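Local coordinates for DNA topoisomerase 2-associated protein PAT1 (Saccharomyces cerevisiae, PDB 5LMG) that acts in mRNA turnover as a decapping activator and translational repressor, its C-terminal domain binding a peptide of the decapping enzyme Dcp2, at residues Ser245-Ile250 with Ile297-Asp302; Leu252-Arg257 with Met272-Ile277. The protein carries 2 engineered substitutions. All coordinates share one frame; numbering follows the deposited sequence.

Contact 1 (Ser245-Ile250 with Ile297-Asp302); sequences SLESKI and IDEVRD. With EDO (1,2-ethanediol), chain F.
The carboxylate of E299 carries I250 CD1 over one face, 3.6 Å from E299 CD, while both of its oxygens take backbone N-H groups of the type II beta turn L246-K249 and the residue just after it. This is a helix-borne glutamate holding the turn that follows helix 234-246 against helix 290-322, within a domain whose family belongs to the TPR clan. S248 N gives its hydrogen to E299 OE2 at 2.8 Å on the syn side, and I250 N gives its own to OE1 at 3.0 Å, nearly along the C-O axis. The glutamate chain runs extended beyond CG (chi2 -164°), which carries the carboxylate out to the turn. The E247 carboxylate lies almost coplanar with it but 5.5 Å away between the two OE2 atoms, so some mutual repulsion is likely.

R301 turns a guanidinium face to D298 O, and its NH1 and NH2 both reach D298 OD1 end-on, in a salt bridge. This pair also packs on the bound Dcp2 peptide. Deeper in, I250 CG2 meets V300 CG1 at 3.6 Å. A water donates to E299 OE1 at 2.8 Å and, weakly, to S248 O.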
loop_
_atom_site.group_PDB
_atom_site.type_symbol
_atom_site.label_atom_id
_atom_site.label_comp_id
_atom_site.label_asym_id
_atom_site.label_seq_id
_atom_site.Cartn_x
_atom_site.Cartn_y
_atom_site.Cartn_z
ATOM N N SER A 245 12.834 2.950 -12.172
ATOM C CA SER A 245 12.290 4.142 -11.518
ATOM C C SER A 245 12.557 4.203 -9.998
ATOM O O SER A 245 12.503 5.292 -9.433
ATOM C CB SER A 245 10.799 4.302 -11.813
ATOM O OG SER A 245 10.036 3.236 -11.274
ATOM N N LEU A 246 12.872 3.049 -9.359
ATOM C CA LEU A 246 13.137 2.918 -7.921
ATOM C C LEU A 246 14.600 2.827 -7.534
ATOM O O LEU A 246 14.941 3.149 -6.388
ATOM C CB LEU A 246 12.405 1.690 -7.350
ATOM C CG LEU A 246 10.882 1.750 -7.341
ATOM C CD1 LEU A 246 10.290 0.398 -6.965
ATOM C CD2 LEU A 246 10.391 2.848 -6.426
ATOM N N GLU A 247 15.464 2.361 -8.462
ATOM C CA GLU A 247 16.887 2.161 -8.210
ATOM C C GLU A 247 17.551 3.406 -7.642
ATOM O O GLU A 247 17.281 4.509 -8.120
ATOM C CB GLU A 247 17.588 1.674 -9.487
ATOM C CG GLU A 247 18.902 0.978 -9.210
ATOM C CD GLU A 247 19.551 0.407 -10.455
ATOM O OE1 GLU A 247 19.125 0.774 -11.575
ATOM O OE2 GLU A 247 20.512 -0.381 -10.312
ATOM N N SER A 248 18.375 3.219 -6.587
ATOM C CA SER A 248 19.077 4.251 -5.785
ATOM C C SER A 248 18.131 5.054 -4.832
ATOM O O SER A 248 18.616 5.892 -4.064
ATOM C CB SER A 248 19.920 5.186 -6.655
ATOM O OG SER A 248 19.134 6.242 -7.184
ATOM N N LYS A 249 16.796 4.783 -4.871
ATOM C CA LYS A 249 15.781 5.460 -4.053
ATOM C C LYS A 249 14.949 4.494 -3.165
ATOM O O LYS A 249 14.012 4.947 -2.509
ATOM C CB LYS A 249 14.851 6.306 -4.956
ATOM C CG LYS A 249 15.563 7.459 -5.676
ATOM C CD LYS A 249 14.801 7.973 -6.895
ATOM C CE LYS A 249 15.088 7.188 -8.157
ATOM N NZ LYS A 249 14.435 7.791 -9.350
ATOM N N ILE A 250 15.301 3.178 -3.137
ATOM C CA ILE A 250 14.598 2.127 -2.376
ATOM C C ILE A 250 14.495 2.457 -0.859
ATOM O O ILE A 250 13.438 2.230 -0.265
ATOM C CB ILE A 250 15.180 0.699 -2.644
ATOM C CG1 ILE A 250 14.993 0.302 -4.135
ATOM C CG2 ILE A 250 14.532 -0.368 -1.732
ATOM C CD1 ILE A 250 15.931 -0.880 -4.660
ATOM N N ILE A 297 18.767 -5.707 -1.351
ATOM C CA ILE A 297 19.473 -6.042 -0.100
ATOM C C ILE A 297 20.469 -4.938 0.247
ATOM O O ILE A 297 20.520 -4.502 1.398
ATOM C CB ILE A 297 20.182 -7.447 -0.178
ATOM C CG1 ILE A 297 19.217 -8.601 0.145
ATOM C CG2 ILE A 297 21.423 -7.535 0.749
ATOM C CD1 ILE A 297 18.996 -8.895 1.694
ATOM N N ASP A 298 21.270 -4.490 -0.754
ATOM C CA ASP A 298 22.260 -3.445 -0.534
ATOM C C ASP A 298 21.591 -2.131 -0.073
ATOM O O ASP A 298 22.055 -1.506 0.878
ATOM C CB ASP A 298 23.104 -3.217 -1.811
ATOM C CG ASP A 298 24.154 -2.165 -1.608
ATOM O OD1 ASP A 298 25.014 -2.353 -0.724
ATOM O OD2 ASP A 298 24.043 -1.095 -2.234
ATOM N N GLU A 299 20.504 -1.733 -0.753
ATOM C CA GLU A 299 19.813 -0.473 -0.492
ATOM C C GLU A 299 19.100 -0.428 0.863
ATOM O O GLU A 299 18.994 0.650 1.444
ATOM C CB GLU A 299 18.865 -0.096 -1.646
ATOM C CG GLU A 299 19.624 0.423 -2.868
ATOM C CD GLU A 299 18.822 1.174 -3.918
ATOM O OE1 GLU A 299 17.998 2.045 -3.550
ATOM O OE2 GLU A 299 19.075 0.940 -5.121
ATOM N N VAL A 300 18.667 -1.592 1.388
ATOM C CA VAL A 300 17.933 -1.661 2.653
ATOM C C VAL A 300 18.729 -2.334 3.774
ATOM O O VAL A 300 18.169 -2.551 4.842
ATOM C CB VAL A 300 16.512 -2.293 2.493
ATOM C CG1 VAL A 300 15.690 -1.559 1.439
ATOM C CG2 VAL A 300 16.567 -3.794 2.221
ATOM N N ARG A 301 20.022 -2.665 3.536
ATOM C CA ARG A 301 20.904 -3.309 4.522
ATOM C C ARG A 301 20.859 -2.631 5.892
ATOM O O ARG A 301 20.740 -3.327 6.901
ATOM C CB ARG A 301 22.350 -3.411 4.002
ATOM C CG ARG A 301 23.352 -3.971 5.030
ATOM C CD ARG A 301 24.769 -4.184 4.490
ATOM N NE ARG A 301 25.295 -2.961 3.890
ATOM C CZ ARG A 301 25.393 -2.755 2.581
ATOM N NH1 ARG A 301 25.084 -3.722 1.723
ATOM N NH2 ARG A 301 25.822 -1.590 2.121
ATOM N N ASP A 302 20.949 -1.285 5.926
ATOM C CA ASP A 302 20.900 -0.533 7.186
ATOM C C ASP A 302 19.529 -0.659 7.886
ATOM O O ASP A 302 19.465 -0.683 9.113
ATOM C CB ASP A 302 21.330 0.926 6.979
ATOM C CG ASP A 302 22.767 1.102 6.488
ATOM O OD1 ASP A 302 23.630 0.246 6.825
ATOM O OD2 ASP A 302 23.030 2.097 5.769
HETATM C C1 EDO F . 24.664 1.552 10.322
HETATM O O1 EDO F . 24.219 0.395 9.620
HETATM C C2 EDO F . 23.662 2.709 10.146
HETATM O O2 EDO F . 23.767 3.213 8.826
HETATM O O HOH W 1 18.370 3.817 -1.473
#

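Contact 2 (Leu252-Arg257 with Met272-Ile277); sequences LIFPPR and MDEAYI. With EDO (1,2-ethanediol), chain H.
I277 supplies the apolar half of this contact, and its two branches go to different partners. I277 CG2 sits over one face of the F254 ring, 3.6 Å from the centroid and 18° off the normal, a CH-pi contact. I277 CG2 also touches I253 CD1 at 3.5 Å, the two isoleucines sliding past each other in opposite directions. I253 points CG1 between its backbone N and carbonyl carbon (chi1 75°), which brings the terminal methyl to I277. The other branch of I277 ends in CD1, against I253 O and 3.9 Å from P255 CD. F254 also meets W278 edge-to-face and packs on L281, so several residues of helix 275-286 hold the phenyl.

The polar half belongs to E274. Its OE1 approaches the F254 ring edge near the ring plane, 3.7 Å from CD2, with the carboxylate turned 65° from the ring, while OE2 comes up to P255 CD. An ethanediol, probably from the crystallisation liquor, fills in beside them: its O2 lies 2.7 Å from E274 OE2 and 2.8 Å from P255 O. E303 of helix 290-322 also bonds this molecule.

Side-chain bonding shapes the start of the helix. D273 OD1 accepts from A275 N at 3.2 Å in an Asx turn, and the same oxygen forms a salt bridge with K344. E274 occupies the N-cap position.

The loop leading into helix 257-267 thus packs on the first turn of the next helix, 275-286, an arrangement consistent with the stacked helices of an alpha-helical repeat-like domain.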
loop_
_atom_site.group_PDB
_atom_site.type_symbol
_atom_site.label_atom_id
_atom_site.label_comp_id
_atom_site.label_asym_id
_atom_site.label_seq_id
_atom_site.Cartn_x
_atom_site.Cartn_y
_atom_site.Cartn_z
ATOM N N LEU A 252 14.081 5.296 0.542
ATOM C CA LEU A 252 13.075 6.358 0.738
ATOM C C LEU A 252 11.661 5.834 1.079
ATOM O O LEU A 252 10.793 6.615 1.465
ATOM C CB LEU A 252 13.036 7.323 -0.459
ATOM C CG LEU A 252 14.349 8.037 -0.834
ATOM C CD1 LEU A 252 14.124 8.966 -2.021
ATOM C CD2 LEU A 252 14.935 8.832 0.352
ATOM N N ILE A 253 11.440 4.519 0.968
ATOM C CA ILE A 253 10.173 3.891 1.339
ATOM C C ILE A 253 10.015 3.863 2.886
ATOM O O ILE A 253 8.893 3.752 3.374
ATOM C CB ILE A 253 9.965 2.504 0.669
ATOM C CG1 ILE A 253 10.845 1.405 1.318
ATOM C CG2 ILE A 253 10.150 2.570 -0.866
ATOM C CD1 ILE A 253 10.636 -0.004 0.755
ATOM N N PHE A 254 11.142 3.971 3.640
ATOM C CA PHE A 254 11.154 4.000 5.114
ATOM C C PHE A 254 11.053 5.478 5.551
ATOM O O PHE A 254 11.973 6.245 5.262
ATOM C CB PHE A 254 12.429 3.336 5.673
ATOM C CG PHE A 254 12.517 1.843 5.461
ATOM C CD1 PHE A 254 13.023 1.319 4.274
ATOM C CD2 PHE A 254 12.093 0.956 6.450
ATOM C CE1 PHE A 254 13.099 -0.069 4.077
ATOM C CE2 PHE A 254 12.182 -0.429 6.260
ATOM C CZ PHE A 254 12.699 -0.934 5.077
ATOM N N PRO A 255 9.924 5.910 6.175
ATOM C CA PRO A 255 9.782 7.335 6.548
ATOM C C PRO A 255 10.755 7.803 7.633
ATOM O O PRO A 255 11.239 6.960 8.402
ATOM C CB PRO A 255 8.323 7.442 7.033
ATOM C CG PRO A 255 7.649 6.207 6.542
ATOM C CD PRO A 255 8.720 5.150 6.550
ATOM N N PRO A 256 11.050 9.129 7.721
ATOM C CA PRO A 256 11.939 9.612 8.789
ATOM C C PRO A 256 11.346 9.369 10.171
ATOM O O PRO A 256 10.130 9.211 10.325
ATOM C CB PRO A 256 12.075 11.118 8.515
ATOM C CG PRO A 256 11.492 11.343 7.167
ATOM C CD PRO A 256 10.526 10.250 6.918
ATOM N N ARG A 257 12.220 9.319 11.165
ATOM C CA ARG A 257 11.862 9.073 12.549
ATOM C C ARG A 257 10.932 10.129 13.142
ATOM O O ARG A 257 10.069 9.794 13.954
ATOM C CB ARG A 257 13.141 8.978 13.357
ATOM C CG ARG A 257 13.203 7.784 14.289
ATOM C CD ARG A 257 12.624 8.100 15.649
ATOM N NE ARG A 257 12.961 9.454 16.089
ATOM C CZ ARG A 257 12.790 9.902 17.324
ATOM N NH1 ARG A 257 13.106 11.153 17.630
ATOM N NH2 ARG A 257 12.267 9.115 18.258
ATOM N N MET A 272 6.139 1.762 15.486
ATOM C CA MET A 272 5.562 2.115 14.190
ATOM C C MET A 272 5.370 0.825 13.384
ATOM O O MET A 272 6.304 0.030 13.287
ATOM C CB MET A 272 6.468 3.110 13.443
ATOM C CG MET A 272 5.848 3.685 12.191
ATOM S SD MET A 272 4.583 4.928 12.547
ATOM C CE MET A 272 4.373 5.616 10.931
ATOM N N ASP A 273 4.150 0.586 12.873
ATOM C CA ASP A 273 3.872 -0.612 12.072
ATOM C C ASP A 273 4.477 -0.425 10.671
ATOM O O ASP A 273 4.002 0.409 9.893
ATOM C CB ASP A 273 2.364 -0.912 11.998
ATOM C CG ASP A 273 1.993 -2.301 11.491
ATOM O OD1 ASP A 273 2.849 -2.957 10.854
ATOM O OD2 ASP A 273 0.835 -2.719 11.706
ATOM N N GLU A 274 5.545 -1.185 10.375
ATOM C CA GLU A 274 6.220 -1.111 9.080
ATOM C C GLU A 274 6.100 -2.414 8.274
ATOM O O GLU A 274 6.845 -2.606 7.293
ATOM C CB GLU A 274 7.681 -0.642 9.241
ATOM C CG GLU A 274 7.764 0.820 9.665
ATOM C CD GLU A 274 9.077 1.558 9.487
ATOM O OE1 GLU A 274 10.147 0.915 9.568
ATOM O OE2 GLU A 274 9.034 2.799 9.326
ATOM N N ALA A 275 5.116 -3.280 8.649
ATOM C CA ALA A 275 4.820 -4.558 7.981
ATOM C C ALA A 275 4.556 -4.386 6.486
ATOM O O ALA A 275 5.068 -5.178 5.694
ATOM C CB ALA A 275 3.648 -5.264 8.647
ATOM N N TYR A 276 3.811 -3.320 6.101
ATOM C CA TYR A 276 3.504 -2.987 4.702
ATOM C C TYR A 276 4.791 -2.660 3.884
ATOM O O TYR A 276 4.787 -2.837 2.667
ATOM C CB TYR A 276 2.493 -1.819 4.621
ATOM C CG TYR A 276 3.077 -0.465 4.964
ATOM C CD1 TYR A 276 3.325 -0.106 6.286
ATOM C CD2 TYR A 276 3.373 0.462 3.966
ATOM C CE1 TYR A 276 3.888 1.128 6.607
ATOM C CE2 TYR A 276 3.932 1.704 4.277
ATOM C CZ TYR A 276 4.174 2.036 5.602
ATOM O OH TYR A 276 4.723 3.246 5.939
ATOM N N ILE A 277 5.861 -2.158 4.547
ATOM C CA ILE A 277 7.132 -1.842 3.869
ATOM C C ILE A 277 7.838 -3.146 3.512
ATOM O O ILE A 277 8.286 -3.306 2.375
ATOM C CB ILE A 277 8.048 -0.880 4.686
ATOM C CG1 ILE A 277 7.344 0.466 4.972
ATOM C CG2 ILE A 277 9.386 -0.669 3.958
ATOM C CD1 ILE A 277 8.046 1.403 5.977
HETATM C C1 EDO H . 13.112 3.343 10.455
HETATM O O1 EDO H . 12.898 1.991 10.073
HETATM C C2 EDO H . 12.721 4.271 9.282
HETATM O O2 EDO H . 11.306 4.278 9.061
#

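Overall arrangement
Following the chain from the N terminus, helix 234-246 leads into the turn of contact 1, and the chain then runs straight on into the loop 252-257 of contact 2. Helix 257-267 follows, and the start of helix 275-286 returns to that loop, closing the shorter excursion. The longer one closes when helix 290-322 brings 297-302 back to the turn at 245-250, so contact 2 is nested inside contact 1. Their centres lie 14 Å apart, and they touch where V300 CG1 packs on F254 CE1 at 4.0 Å. L281 of helix 275-286 lies against I250, V300, I253 and F254, joining both contacts into one continuous patch of packing.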